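Local atomic coordinates of DNA alpha-glucosyltransferase (Enterobacteria phage T4, PDB entry 1YA6), a protein that is a phage-encoded glycosyltransferase of the GT-B class, with two Rossmann-like domains that face each other across a cleft. Residues V62-E67 with E93-N98; T209-F214 with S297-K302; R306-T311 with E330-R335. All coordinates share one frame; numbering follows the deposited sequence.

Overall arrangement
The two Rossmann-like halves of the GT-B fold share out the three contacts. Contact 1 sits in the N-terminal half, at the end of its sheet where strand 59-62 is outermost. Contacts 2 and 3 belong to the C-terminal half and both touch the bound uridine-5'-diphosphate. Contact 1 is remote from them: its centre lies about 34 Å from that of contact 2 and 36 Å from that of contact 3. The latter two have centres about 13 Å apart and meet at Glu309, where Lys212 NZ forms a 3.1 Å salt bridge with Glu309 OE2, and Ser297 OG comes within 2.7 Å of Glu309 OE1.

Contact 1: V62-E67 with E93-N98; sequences VILAKE and EATINN. With NCO (cobalt hexammine(III)), chain H.
Asn98 reaches from the helix to the backbone of Leu64, its ND2 lying 2.9 Å from Leu64 O. The N-H...O angle is nearly straight at 169°, and the oxygen lies almost exactly in the plane of the amide, so the flat group meets the carbonyl with its rim; seen from the carbonyl, the donor is tilted modestly from the C=O plane. With CG anti to its own carbonyl carbon (chi1 -82°), the amide is swung back beside the backbone N and faces the 62-67 loop. The Leu64 and Thr95 side chains cross at about a right angle, Leu64 CB resting 4.0 Å from Thr95 CG2, while Leu64 CD1 approaches the same methyl. Here the loop leaving strand 59-62, an outermost strand of the parallel Rossmann-like sheet of this GT-B protein, is joined to the first turns of helix 93-103. Ala65 CB touches two neighbouring side chains of the helix, 3.5 Å from Ala94 CB and 3.4 Å from Thr95 OG1. That hydroxyl is hydrogen-bonded to Asp44, whose carboxylate also takes the backbone N-H groups of Leu64 and Ala65 and so ties loop and helix to one acid. Glu93, whose CB points away from the loop, takes no part in the packing; its OE2 accepts from three adjacent ammines of a cobalt hexammine(III), N1 being nearest at 2.6 Å.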
loop_
_atom_site.group_PDB
_atom_site.type_symbol
_atom_site.label_atom_id
_atom_site.label_comp_id
_atom_site.label_asym_id
_atom_site.label_seq_id
_atom_site.Cartn_x
_atom_site.Cartn_y
_atom_site.Cartn_z
ATOM N N VAL C 62 12.656 15.150 12.009
ATOM C CA VAL C 62 13.297 15.389 13.283
ATOM C C VAL C 62 14.280 14.253 13.512
ATOM O O VAL C 62 13.989 13.093 13.200
ATOM C CB VAL C 62 12.263 15.438 14.456
ATOM C CG1 VAL C 62 11.597 14.078 14.646
ATOM C CG2 VAL C 62 12.956 15.871 15.741
ATOM N N ILE C 63 15.455 14.598 14.027
ATOM C CA ILE C 63 16.491 13.615 14.317
ATOM C C ILE C 63 16.408 13.301 15.796
ATOM O O ILE C 63 16.856 14.074 16.641
ATOM C CB ILE C 63 17.871 14.168 14.004
ATOM C CG1 ILE C 63 17.950 14.499 12.515
ATOM C CG2 ILE C 63 18.930 13.166 14.419
ATOM C CD1 ILE C 63 19.081 15.425 12.151
ATOM N N LEU C 64 15.816 12.154 16.091
ATOM C CA LEU C 64 15.620 11.722 17.460
ATOM C C LEU C 64 16.893 11.650 18.285
ATOM O O LEU C 64 16.896 12.016 19.454
ATOM C CB LEU C 64 14.920 10.364 17.466
ATOM C CG LEU C 64 13.498 10.358 16.912
ATOM C CD1 LEU C 64 12.961 8.930 16.928
ATOM C CD2 LEU C 64 12.619 11.276 17.752
ATOM N N ALA C 65 17.976 11.182 17.686
ATOM C CA ALA C 65 19.227 11.068 18.420
ATOM C C ALA C 65 19.870 12.406 18.764
ATOM O O ALA C 65 20.797 12.453 19.567
ATOM C CB ALA C 65 20.215 10.217 17.628
ATOM N N LYS C 66 19.388 13.496 18.178
ATOM C CA LYS C 66 20.014 14.785 18.441
ATOM C C LYS C 66 19.068 15.934 18.722
ATOM O O LYS C 66 19.507 16.978 19.205
ATOM C CB LYS C 66 20.918 15.169 17.263
ATOM C CG LYS C 66 22.146 14.281 17.058
ATOM C CD LYS C 66 23.270 14.627 18.040
ATOM C CE LYS C 66 24.569 13.874 17.724
ATOM N NZ LYS C 66 24.396 12.397 17.836
ATOM N N GLU C 67 17.783 15.764 18.421
ATOM C CA GLU C 67 16.816 16.838 18.655
ATOM C C GLU C 67 15.654 16.431 19.553
ATOM O O GLU C 67 14.514 16.841 19.318
ATOM C CB GLU C 67 16.244 17.340 17.333
ATOM C CG GLU C 67 17.229 17.421 16.197
ATOM C CD GLU C 67 16.618 18.084 14.985
ATOM O OE1 GLU C 67 16.465 19.325 15.011
ATOM O OE2 GLU C 67 16.277 17.366 14.018
ATOM N N GLU C 93 21.790 3.681 19.392
ATOM C CA GLU C 93 21.232 3.676 20.736
ATOM C C GLU C 93 20.496 4.977 21.027
ATOM O O GLU C 93 19.376 4.964 21.530
ATOM C CB GLU C 93 22.347 3.498 21.770
ATOM C CG GLU C 93 23.104 2.191 21.650
ATOM C CD GLU C 93 22.199 0.981 21.804
ATOM O OE1 GLU C 93 21.494 0.902 22.834
ATOM O OE2 GLU C 93 22.193 0.112 20.901
ATOM N N ALA C 94 21.138 6.096 20.708
ATOM C CA ALA C 94 20.568 7.415 20.959
ATOM C C ALA C 94 19.179 7.608 20.356
ATOM O O ALA C 94 18.326 8.277 20.942
ATOM C CB ALA C 94 21.512 8.486 20.438
ATOM N N THR C 95 18.958 7.034 19.178
ATOM C CA THR C 95 17.671 7.141 18.504
ATOM C C THR C 95 16.592 6.309 19.213
ATOM O O THR C 95 15.552 6.837 19.600
ATOM C CB THR C 95 17.771 6.658 17.053
ATOM O OG1 THR C 95 18.776 7.407 16.372
ATOM C CG2 THR C 95 16.439 6.827 16.342
ATOM N N ILE C 96 16.827 5.011 19.373
ATOM C CA ILE C 96 15.835 4.181 20.035
ATOM C C ILE C 96 15.659 4.633 21.479
ATOM O O ILE C 96 14.536 4.749 21.970
ATOM C CB ILE C 96 16.212 2.676 19.979
ATOM C CG1 ILE C 96 15.223 1.865 20.820
ATOM C CG2 ILE C 96 17.637 2.470 20.425
ATOM C CD1 ILE C 96 13.782 1.972 20.340
ATOM N N ASN C 97 16.771 4.920 22.147
ATOM C CA ASN C 97 16.727 5.375 23.523
ATOM C C ASN C 97 15.939 6.673 23.656
ATOM O O ASN C 97 15.044 6.771 24.499
ATOM C CB ASN C 97 18.148 5.557 24.069
ATOM C CG ASN C 97 18.839 4.220 24.388
ATOM O OD1 ASN C 97 20.028 4.189 24.729
ATOM N ND2 ASN C 97 18.094 3.117 24.281
ATOM N N ASN C 98 16.249 7.676 22.844
ATOM C CA ASN C 98 15.494 8.913 22.957
ATOM C C ASN C 98 14.042 8.724 22.548
ATOM O O ASN C 98 13.170 9.483 22.980
ATOM C CB ASN C 98 16.126 10.031 22.135
ATOM C CG ASN C 98 17.285 10.697 22.858
ATOM O OD1 ASN C 98 17.550 10.418 24.036
ATOM N ND2 ASN C 98 17.977 11.590 22.161
HETATM CO CO NCO H . 22.146 -1.434 17.697
HETATM N N1 NCO H . 21.111 0.099 18.483
HETATM N N2 NCO H . 20.423 -2.370 17.261
HETATM N N3 NCO H . 22.118 -0.528 15.901
HETATM N N4 NCO H . 23.178 -2.969 16.906
HETATM N N5 NCO H . 23.872 -0.497 18.135
HETATM N N6 NCO H . 22.172 -2.340 19.493
#

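Contact 2: T209-F214 with S297-K302; sequences TTWKGF and SKLNQK. With UDP (uridine-5'-diphosphate), chain I; nucleotides of chain A.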
loop_
_atom_site.group_PDB
_atom_site.type_symbol
_atom_site.label_atom_id
_atom_site.label_comp_id
_atom_site.label_asym_id
_atom_site.label_seq_id
_atom_site.Cartn_x
_atom_site.Cartn_y
_atom_site.Cartn_z
ATOM N N THR C 209 9.837 -8.293 -3.242
ATOM C CA THR C 209 9.749 -9.312 -2.208
ATOM C C THR C 209 8.801 -10.347 -2.792
ATOM O O THR C 209 7.742 -10.024 -3.332
ATOM C CB THR C 209 9.194 -8.839 -0.870
ATOM O OG1 THR C 209 10.250 -8.288 -0.075
ATOM C CG2 THR C 209 8.674 -10.011 -0.108
ATOM N N THR C 210 9.200 -11.600 -2.675
ATOM C CA THR C 210 8.447 -12.714 -3.219
ATOM C C THR C 210 6.927 -12.795 -3.062
ATOM O O THR C 210 6.250 -13.229 -3.998
ATOM C CB THR C 210 9.062 -14.002 -2.730
ATOM O OG1 THR C 210 9.199 -13.939 -1.304
ATOM C CG2 THR C 210 10.429 -14.185 -3.374
ATOM N N TRP C 211 6.372 -12.405 -1.917
ATOM C CA TRP C 211 4.920 -12.494 -1.788
ATOM C C TRP C 211 4.135 -11.425 -2.579
ATOM O O TRP C 211 2.908 -11.414 -2.552
ATOM C CB TRP C 211 4.489 -12.500 -0.318
ATOM C CG TRP C 211 5.037 -11.388 0.498
ATOM C CD1 TRP C 211 6.257 -11.340 1.103
ATOM C CD2 TRP C 211 4.384 -10.143 0.800
ATOM N NE1 TRP C 211 6.408 -10.140 1.765
ATOM C CE2 TRP C 211 5.274 -9.391 1.596
ATOM C CE3 TRP C 211 3.132 -9.591 0.471
ATOM C CZ2 TRP C 211 4.952 -8.112 2.073
ATOM C CZ3 TRP C 211 2.811 -8.322 0.944
ATOM C CH2 TRP C 211 3.716 -7.597 1.737
ATOM N N LYS C 212 4.829 -10.532 -3.282
ATOM C CA LYS C 212 4.140 -9.539 -4.095
ATOM C C LYS C 212 3.811 -10.229 -5.425
ATOM O O LYS C 212 3.143 -9.669 -6.298
ATOM C CB LYS C 212 5.030 -8.316 -4.358
ATOM C CG LYS C 212 5.363 -7.469 -3.137
ATOM C CD LYS C 212 4.124 -6.856 -2.517
ATOM C CE LYS C 212 4.475 -5.827 -1.440
ATOM N NZ LYS C 212 3.240 -5.128 -0.938
ATOM N N GLY C 213 4.306 -11.450 -5.577
ATOM C CA GLY C 213 4.059 -12.215 -6.787
ATOM C C GLY C 213 4.766 -11.791 -8.069
ATOM O O GLY C 213 4.170 -11.889 -9.145
ATOM N N PHE C 214 6.022 -11.348 -7.996
ATOM C CA PHE C 214 6.699 -10.940 -9.221
ATOM C C PHE C 214 7.134 -12.092 -10.115
ATOM O O PHE C 214 7.263 -11.931 -11.323
ATOM C CB PHE C 214 7.886 -10.011 -8.937
ATOM C CG PHE C 214 8.959 -10.602 -8.068
ATOM C CD1 PHE C 214 8.926 -10.430 -6.683
ATOM C CD2 PHE C 214 10.042 -11.265 -8.636
ATOM C CE1 PHE C 214 9.964 -10.901 -5.878
ATOM C CE2 PHE C 214 11.087 -11.744 -7.839
ATOM C CZ PHE C 214 11.051 -11.560 -6.458
ATOM N N SER C 297 -0.322 -10.155 -4.572
ATOM C CA SER C 297 0.175 -10.392 -3.221
ATOM C C SER C 297 -0.518 -11.620 -2.660
ATOM O O SER C 297 -1.725 -11.779 -2.821
ATOM C CB SER C 297 -0.096 -9.182 -2.331
ATOM O OG SER C 297 0.676 -8.082 -2.762
ATOM N N LYS C 298 0.251 -12.463 -1.978
ATOM C CA LYS C 298 -0.257 -13.713 -1.436
ATOM C C LYS C 298 0.070 -13.899 0.042
ATOM O O LYS C 298 0.799 -14.826 0.403
ATOM C CB LYS C 298 0.357 -14.859 -2.239
ATOM C CG LYS C 298 0.743 -14.424 -3.666
ATOM C CD LYS C 298 1.734 -15.362 -4.374
ATOM C CE LYS C 298 3.118 -15.341 -3.741
ATOM N NZ LYS C 298 4.109 -16.100 -4.550
ATOM N N LEU C 299 -0.467 -13.043 0.906
ATOM C CA LEU C 299 -0.188 -13.175 2.338
ATOM C C LEU C 299 -0.909 -14.336 3.041
ATOM O O LEU C 299 -2.027 -14.701 2.671
ATOM C CB LEU C 299 -0.510 -11.868 3.066
ATOM C CG LEU C 299 0.608 -10.830 3.138
ATOM C CD1 LEU C 299 0.137 -9.691 4.012
ATOM C CD2 LEU C 299 1.883 -11.446 3.711
ATOM N N ASN C 300 -0.258 -14.890 4.068
ATOM C CA ASN C 300 -0.786 -16.019 4.849
ATOM C C ASN C 300 -2.026 -15.620 5.663
ATOM O O ASN C 300 -2.015 -14.604 6.358
ATOM C CB ASN C 300 0.318 -16.556 5.771
ATOM C CG ASN C 300 0.124 -18.018 6.130
ATOM O OD1 ASN C 300 -0.775 -18.372 6.899
ATOM N ND2 ASN C 300 0.970 -18.883 5.565
ATOM N N GLN C 301 -3.078 -16.436 5.594
ATOM C CA GLN C 301 -4.344 -16.137 6.274
ATOM C C GLN C 301 -4.320 -15.818 7.773
ATOM O O GLN C 301 -5.329 -15.367 8.330
ATOM C CB GLN C 301 -5.379 -17.250 6.011
ATOM C CG GLN C 301 -6.822 -16.804 6.333
ATOM C CD GLN C 301 -7.887 -17.849 6.016
ATOM O OE1 GLN C 301 -7.977 -18.342 4.891
ATOM N NE2 GLN C 301 -8.713 -18.176 7.011
ATOM N N LYS C 302 -3.197 -16.042 8.439
ATOM C CA LYS C 302 -3.146 -15.725 9.860
ATOM C C LYS C 302 -3.369 -14.214 10.018
ATOM O O LYS C 302 -4.259 -13.777 10.757
ATOM C CB LYS C 302 -1.789 -16.114 10.451
ATOM C CG LYS C 302 -1.407 -17.575 10.272
ATOM C CD LYS C 302 -0.041 -17.843 10.883
ATOM C CE LYS C 302 1.043 -17.037 10.180
ATOM N NZ LYS C 302 2.337 -17.036 10.921
HETATM N N1 UDP I . 4.450 2.897 -4.181
HETATM C C2 UDP I . 5.016 3.980 -4.804
HETATM N N3 UDP I . 6.229 3.738 -5.399
HETATM C C4 UDP I . 6.904 2.540 -5.451
HETATM C C5 UDP I . 6.229 1.452 -4.807
HETATM C C6 UDP I . 5.055 1.666 -4.207
HETATM O O2 UDP I . 4.478 5.077 -4.835
HETATM O O4 UDP I . 8.003 2.484 -6.017
HETATM C "C1'" UDP I . 3.191 3.120 -3.464
HETATM C "C2'" UDP I . 2.068 2.179 -3.876
HETATM O "O2'" UDP I . 1.353 2.740 -4.957
HETATM C "C3'" UDP I . 1.248 2.104 -2.590
HETATM C "C4'" UDP I . 2.313 2.192 -1.500
HETATM O "O4'" UDP I . 3.439 2.884 -2.097
HETATM O "O3'" UDP I . 0.377 3.217 -2.514
HETATM C "C5'" UDP I . 2.790 0.868 -0.949
HETATM O "O5'" UDP I . 1.814 0.321 -0.071
HETATM P PA UDP I . 1.212 -1.143 -0.296
HETATM O O1A UDP I . 0.237 -1.389 0.804
HETATM O O2A UDP I . 0.769 -1.244 -1.709
HETATM O O3A UDP I . 2.477 -2.175 -0.125
HETATM P PB UDP I . 3.817 -2.107 0.812
HETATM O O1B UDP I . 4.026 -3.481 1.348
HETATM O O2B UDP I . 4.893 -1.460 0.024
HETATM O O3B UDP I . 3.421 -1.151 2.020
ATOM P P DC A 4 7.075 -15.374 1.184
ATOM O OP1 DC A 4 5.764 -15.230 1.871
ATOM O OP2 DC A 4 7.148 -15.307 -0.305
ATOM O "O5'" DC A 4 8.062 -14.312 1.819
ATOM C "C5'" DC A 4 8.289 -14.356 3.218
ATOM C "C4'" DC A 4 9.564 -13.639 3.577
ATOM O "O4'" DC A 4 10.691 -14.365 3.032
ATOM C "C3'" DC A 4 9.685 -12.198 3.065
ATOM O "O3'" DC A 4 10.062 -11.355 4.155
ATOM C "C2'" DC A 4 10.850 -12.267 2.092
ATOM C "C1'" DC A 4 11.668 -13.414 2.671
ATOM N N1 DC A 4 12.606 -14.029 1.714
ATOM C C2 DC A 4 13.956 -14.003 1.995
ATOM O O2 DC A 4 14.331 -13.592 3.102
ATOM N N3 DC A 4 14.831 -14.428 1.069
ATOM C C4 DC A 4 14.393 -14.900 -0.091
ATOM N N4 DC A 4 15.298 -15.293 -0.988
ATOM C C5 DC A 4 13.016 -14.991 -0.387
ATOM C C6 DC A 4 12.159 -14.560 0.543
ATOM P P DT A 5 9.839 -9.764 4.062
ATOM O OP1 DT A 5 8.922 -9.363 5.173
ATOM O OP2 DT A 5 9.523 -9.421 2.656
ATOM O "O5'" DT A 5 11.256 -9.171 4.453
ATOM C "C5'" DT A 5 12.433 -9.906 4.183
ATOM C "C4'" DT A 5 13.635 -9.007 4.310
ATOM O "O4'" DT A 5 14.719 -9.767 3.736
ATOM C "C3'" DT A 5 13.497 -7.735 3.478
ATOM O "O3'" DT A 5 13.869 -6.545 4.170
ATOM C "C2'" DT A 5 14.373 -7.959 2.261
ATOM C "C1'" DT A 5 15.264 -9.132 2.606
ATOM N N1 DT A 5 15.256 -10.095 1.506
ATOM C C2 DT A 5 16.463 -10.532 1.034
ATOM O O2 DT A 5 17.518 -10.267 1.583
ATOM N N3 DT A 5 16.387 -11.302 -0.104
ATOM C C4 DT A 5 15.245 -11.678 -0.778
ATOM O O4 DT A 5 15.336 -12.333 -1.816
ATOM C C5 DT A 5 14.006 -11.237 -0.186
ATOM C C7 DT A 5 12.714 -11.606 -0.845
ATOM C C6 DT A 5 14.070 -10.494 0.926
#
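Trp211, which gives up the most surface here, lies between Leu299 and the side chain of its own neighbour, Lys212. Leu299 CD2 covers one face of the indole in a CH-pi contact, 4.2 Å from the centroid of the six-membered ring and offset toward its rim; Lys212 CD lies against the opposite face. With an aliphatic group on each face, the ring has little room to turn about chi2. A chi1 of 52° folds the indole over its own backbone, placing CG between N and the carbonyl carbon. The same residue grips the second segment through its carbonyl: Lys298 N donates to Trp211 O at 2.9 Å, and Ser297 CA adds a C-H...O contact to that oxygen at 3.0 Å. Lys298 bends at chi3 (-68°), which carries CE alongside the Trp211 backbone, 3.9 Å from Trp211 CA; its NZ is hydrogen-bonded to Gln216, and the side chain makes a cation-pi contact with Trp325. Ser297 OG packs 3.7 Å from Lys212 CD and finds its polar partner in Glu309. The loop meanwhile serves two ligands. At the edge of the indole, Trp211 NE1 gives a weak bond to a phosphate oxygen of DT5 of chain A, while Thr210 OG1 donates to DC4 of chain A OP2 at 2.7 Å. Lys212 NZ turns to the diphosphate, bonding UDP O1B at 2.9 Å and, weakly, UDP O3A. Loops following parallel strands 201-205 and 290-295 thus pair on the C-terminal domain to line the interdomain cleft of a GT-B glycosyltransferase, where nucleotide and DNA come close together.

Contact 3: R306-T311 with E330-R335; sequences RSLEYT and ENLKFR. With UDP (uridine-5'-diphosphate), chain I; NCO (cobalt hexammine(III)), chain F.
The guanidinium of Arg306 approaches Arg335 obliquely, with NH2 3.7 Å from the aliphatic Arg335 CG. The two guanidinium planes stand 77° apart, so they do not stack, and the charged atoms keep their distance; Arg306 NH2 is also balanced by a salt bridge to Glu396. The other flat group, the Tyr310 ring, stands obliquely to UDP O1A. Further back along the arginine, the side chains of Arg306 and Lys333 cross at about a right angle, Arg306 CG being 4.2 Å from Lys333 CB. The CB of Leu332 points toward segment 306-311. Its CD1 presses closely on Leu308 CD2, at 3.3 Å, and lies beside the backbone oxygen of Ser307, while CD2 leans toward Arg306 N. Leu308 itself also packs on helix 370-388 through Leu384 and His387, so Leu308 links Leu332 to that helix. At its other end, segment 306-311 meets ligands. Glu309, the N-cap of helix 310-318, extends its chain so that OE2 accepts from cobalt hexammine(III) N3 at 2.7 Å. Just beyond, Tyr310 N donates to UDP O1A at 3.1 Å and Thr311 N to UDP O2A at 3.0 Å. With the helix N-terminus turned on the diphosphate, its dipole would probably help to stabilise the negative charge, as in the nucleotide site on the C-terminal domain of GT-B glycosyltransferases.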
loop_
_atom_site.group_PDB
_atom_site.type_symbol
_atom_site.label_atom_id
_atom_site.label_comp_id
_atom_site.label_asym_id
_atom_site.label_seq_id
_atom_site.Cartn_x
_atom_site.Cartn_y
_atom_site.Cartn_z
ATOM N N ARG C 306 -9.463 -8.279 6.768
ATOM C CA ARG C 306 -10.192 -7.411 5.842
ATOM C C ARG C 306 -9.295 -6.439 5.099
ATOM O O ARG C 306 -9.727 -5.772 4.164
ATOM C CB ARG C 306 -11.242 -6.581 6.583
ATOM C CG ARG C 306 -12.302 -7.362 7.343
ATOM C CD ARG C 306 -13.288 -6.394 7.980
ATOM N NE ARG C 306 -12.608 -5.448 8.862
ATOM C CZ ARG C 306 -13.154 -4.334 9.348
ATOM N NH1 ARG C 306 -12.442 -3.546 10.142
ATOM N NH2 ARG C 306 -14.401 -4.001 9.040
ATOM N N SER C 307 -8.039 -6.358 5.511
ATOM C CA SER C 307 -7.111 -5.412 4.908
ATOM C C SER C 307 -6.517 -5.746 3.551
ATOM O O SER C 307 -5.784 -6.720 3.401
ATOM C CB SER C 307 -5.959 -5.127 5.876
ATOM O OG SER C 307 -6.447 -4.689 7.133
ATOM N N LEU C 308 -6.848 -4.928 2.559
ATOM C CA LEU C 308 -6.256 -5.084 1.246
ATOM C C LEU C 308 -5.084 -4.103 1.321
ATOM O O LEU C 308 -4.958 -3.367 2.309
ATOM C CB LEU C 308 -7.218 -4.664 0.131
ATOM C CG LEU C 308 -8.178 -5.718 -0.415
ATOM C CD1 LEU C 308 -8.944 -5.111 -1.598
ATOM C CD2 LEU C 308 -7.410 -6.970 -0.856
ATOM N N GLU C 309 -4.243 -4.086 0.291
ATOM C CA GLU C 309 -3.085 -3.203 0.252
ATOM C C GLU C 309 -3.300 -2.001 -0.663
ATOM O O GLU C 309 -4.054 -2.076 -1.631
ATOM C CB GLU C 309 -1.872 -3.987 -0.219
ATOM C CG GLU C 309 -1.562 -5.163 0.671
ATOM C CD GLU C 309 -0.300 -5.872 0.248
ATOM O OE1 GLU C 309 -0.348 -6.623 -0.748
ATOM O OE2 GLU C 309 0.745 -5.656 0.902
ATOM N N TYR C 310 -2.635 -0.891 -0.364
ATOM C CA TYR C 310 -2.797 0.290 -1.191
ATOM C C TYR C 310 -2.778 0.034 -2.694
ATOM O O TYR C 310 -3.638 0.557 -3.410
ATOM C CB TYR C 310 -1.775 1.362 -0.798
ATOM C CG TYR C 310 -2.254 2.056 0.444
ATOM C CD1 TYR C 310 -1.572 1.947 1.658
ATOM C CD2 TYR C 310 -3.492 2.688 0.443
ATOM C CE1 TYR C 310 -2.137 2.437 2.838
ATOM C CE2 TYR C 310 -4.055 3.176 1.601
ATOM C CZ TYR C 310 -3.393 3.047 2.795
ATOM O OH TYR C 310 -4.038 3.474 3.937
ATOM N N THR C 311 -1.827 -0.763 -3.179
ATOM C CA THR C 311 -1.752 -1.046 -4.613
ATOM C C THR C 311 -2.974 -1.802 -5.095
ATOM O O THR C 311 -3.260 -1.827 -6.285
ATOM C CB THR C 311 -0.505 -1.862 -4.986
ATOM O OG1 THR C 311 -0.419 -3.017 -4.144
ATOM C CG2 THR C 311 0.749 -1.004 -4.854
ATOM N N GLU C 330 -9.867 -15.226 -1.461
ATOM C CA GLU C 330 -10.506 -16.320 -0.746
ATOM C C GLU C 330 -10.275 -16.213 0.756
ATOM O O GLU C 330 -10.987 -16.837 1.540
ATOM C CB GLU C 330 -9.970 -17.661 -1.248
ATOM C CG GLU C 330 -10.212 -17.917 -2.725
ATOM C CD GLU C 330 -9.492 -19.164 -3.233
ATOM O OE1 GLU C 330 -9.585 -19.456 -4.449
ATOM O OE2 GLU C 330 -8.828 -19.848 -2.418
ATOM N N ASN C 331 -9.291 -15.420 1.168
ATOM C CA ASN C 331 -9.018 -15.307 2.592
ATOM C C ASN C 331 -9.429 -14.006 3.273
ATOM O O ASN C 331 -9.621 -13.970 4.498
ATOM C CB ASN C 331 -7.546 -15.603 2.860
ATOM C CG ASN C 331 -7.180 -17.043 2.529
ATOM O OD1 ASN C 331 -6.168 -17.564 3.003
ATOM N ND2 ASN C 331 -8.002 -17.692 1.709
ATOM N N LEU C 332 -9.579 -12.941 2.498
ATOM C CA LEU C 332 -9.995 -11.674 3.086
ATOM C C LEU C 332 -11.509 -11.544 3.073
ATOM O O LEU C 332 -12.164 -11.926 2.097
ATOM C CB LEU C 332 -9.388 -10.493 2.327
ATOM C CG LEU C 332 -7.893 -10.243 2.466
ATOM C CD1 LEU C 332 -7.577 -8.922 1.799
ATOM C CD2 LEU C 332 -7.494 -10.210 3.926
ATOM N N LYS C 333 -12.053 -10.998 4.154
ATOM C CA LYS C 333 -13.491 -10.794 4.293
ATOM C C LYS C 333 -13.883 -9.407 3.756
ATOM O O LYS C 333 -13.098 -8.456 3.829
ATOM C CB LYS C 333 -13.887 -10.896 5.767
ATOM C CG LYS C 333 -13.464 -12.192 6.457
ATOM C CD LYS C 333 -13.519 -12.047 7.987
ATOM C CE LYS C 333 -12.927 -13.270 8.726
ATOM N NZ LYS C 333 -11.452 -13.492 8.495
ATOM N N PHE C 334 -15.091 -9.304 3.204
ATOM C CA PHE C 334 -15.596 -8.040 2.677
ATOM C C PHE C 334 -16.049 -7.267 3.906
ATOM O O PHE C 334 -16.603 -7.861 4.827
ATOM C CB PHE C 334 -16.763 -8.303 1.717
ATOM C CG PHE C 334 -17.401 -7.055 1.149
ATOM C CD1 PHE C 334 -16.627 -6.064 0.549
ATOM C CD2 PHE C 334 -18.788 -6.889 1.194
ATOM C CE1 PHE C 334 -17.221 -4.924 -0.001
ATOM C CE2 PHE C 334 -19.390 -5.762 0.650
ATOM C CZ PHE C 334 -18.607 -4.773 0.049
ATOM N N ARG C 335 -15.796 -5.959 3.921
ATOM C CA ARG C 335 -16.137 -5.099 5.058
ATOM C C ARG C 335 -17.582 -5.113 5.536
ATOM O O ARG C 335 -17.844 -5.059 6.742
ATOM C CB ARG C 335 -15.749 -3.646 4.759
ATOM C CG ARG C 335 -15.991 -2.687 5.929
ATOM C CD ARG C 335 -15.506 -1.254 5.629
ATOM N NE ARG C 335 -16.350 -0.550 4.661
ATOM C CZ ARG C 335 -17.626 -0.232 4.877
ATOM N NH1 ARG C 335 -18.200 -0.556 6.028
ATOM N NH2 ARG C 335 -18.328 0.402 3.944
HETATM N N1 UDP I . 4.450 2.897 -4.181
HETATM C C2 UDP I . 5.016 3.980 -4.804
HETATM N N3 UDP I . 6.229 3.738 -5.399
HETATM C C4 UDP I . 6.904 2.540 -5.451
HETATM C C5 UDP I . 6.229 1.452 -4.807
HETATM C C6 UDP I . 5.055 1.666 -4.207
HETATM O O2 UDP I . 4.478 5.077 -4.835
HETATM O O4 UDP I . 8.003 2.484 -6.017
HETATM C "C1'" UDP I . 3.191 3.120 -3.464
HETATM C "C2'" UDP I . 2.068 2.179 -3.876
HETATM O "O2'" UDP I . 1.353 2.740 -4.957
HETATM C "C3'" UDP I . 1.248 2.104 -2.590
HETATM C "C4'" UDP I . 2.313 2.192 -1.500
HETATM O "O4'" UDP I . 3.439 2.884 -2.097
HETATM O "O3'" UDP I . 0.377 3.217 -2.514
HETATM C "C5'" UDP I . 2.790 0.868 -0.949
HETATM O "O5'" UDP I . 1.814 0.321 -0.071
HETATM P PA UDP I . 1.212 -1.143 -0.296
HETATM O O1A UDP I . 0.237 -1.389 0.804
HETATM O O2A UDP I . 0.769 -1.244 -1.709
HETATM O O3A UDP I . 2.477 -2.175 -0.125
HETATM P PB UDP I . 3.817 -2.107 0.812
HETATM O O1B UDP I . 4.026 -3.481 1.348
HETATM O O2B UDP I . 4.893 -1.460 0.024
HETATM O O3B UDP I . 3.421 -1.151 2.020
HETATM CO CO NCO F . 1.681 -3.716 4.380
HETATM N N1 NCO F . 1.524 -2.917 2.550
HETATM N N2 NCO F . -0.235 -3.233 4.731
HETATM N N3 NCO F . 1.122 -5.446 3.593
HETATM N N4 NCO F . 1.809 -4.528 6.196
HETATM N N5 NCO F . 3.614 -4.176 4.029
HETATM N N6 NCO F . 2.266 -1.925 5.111
#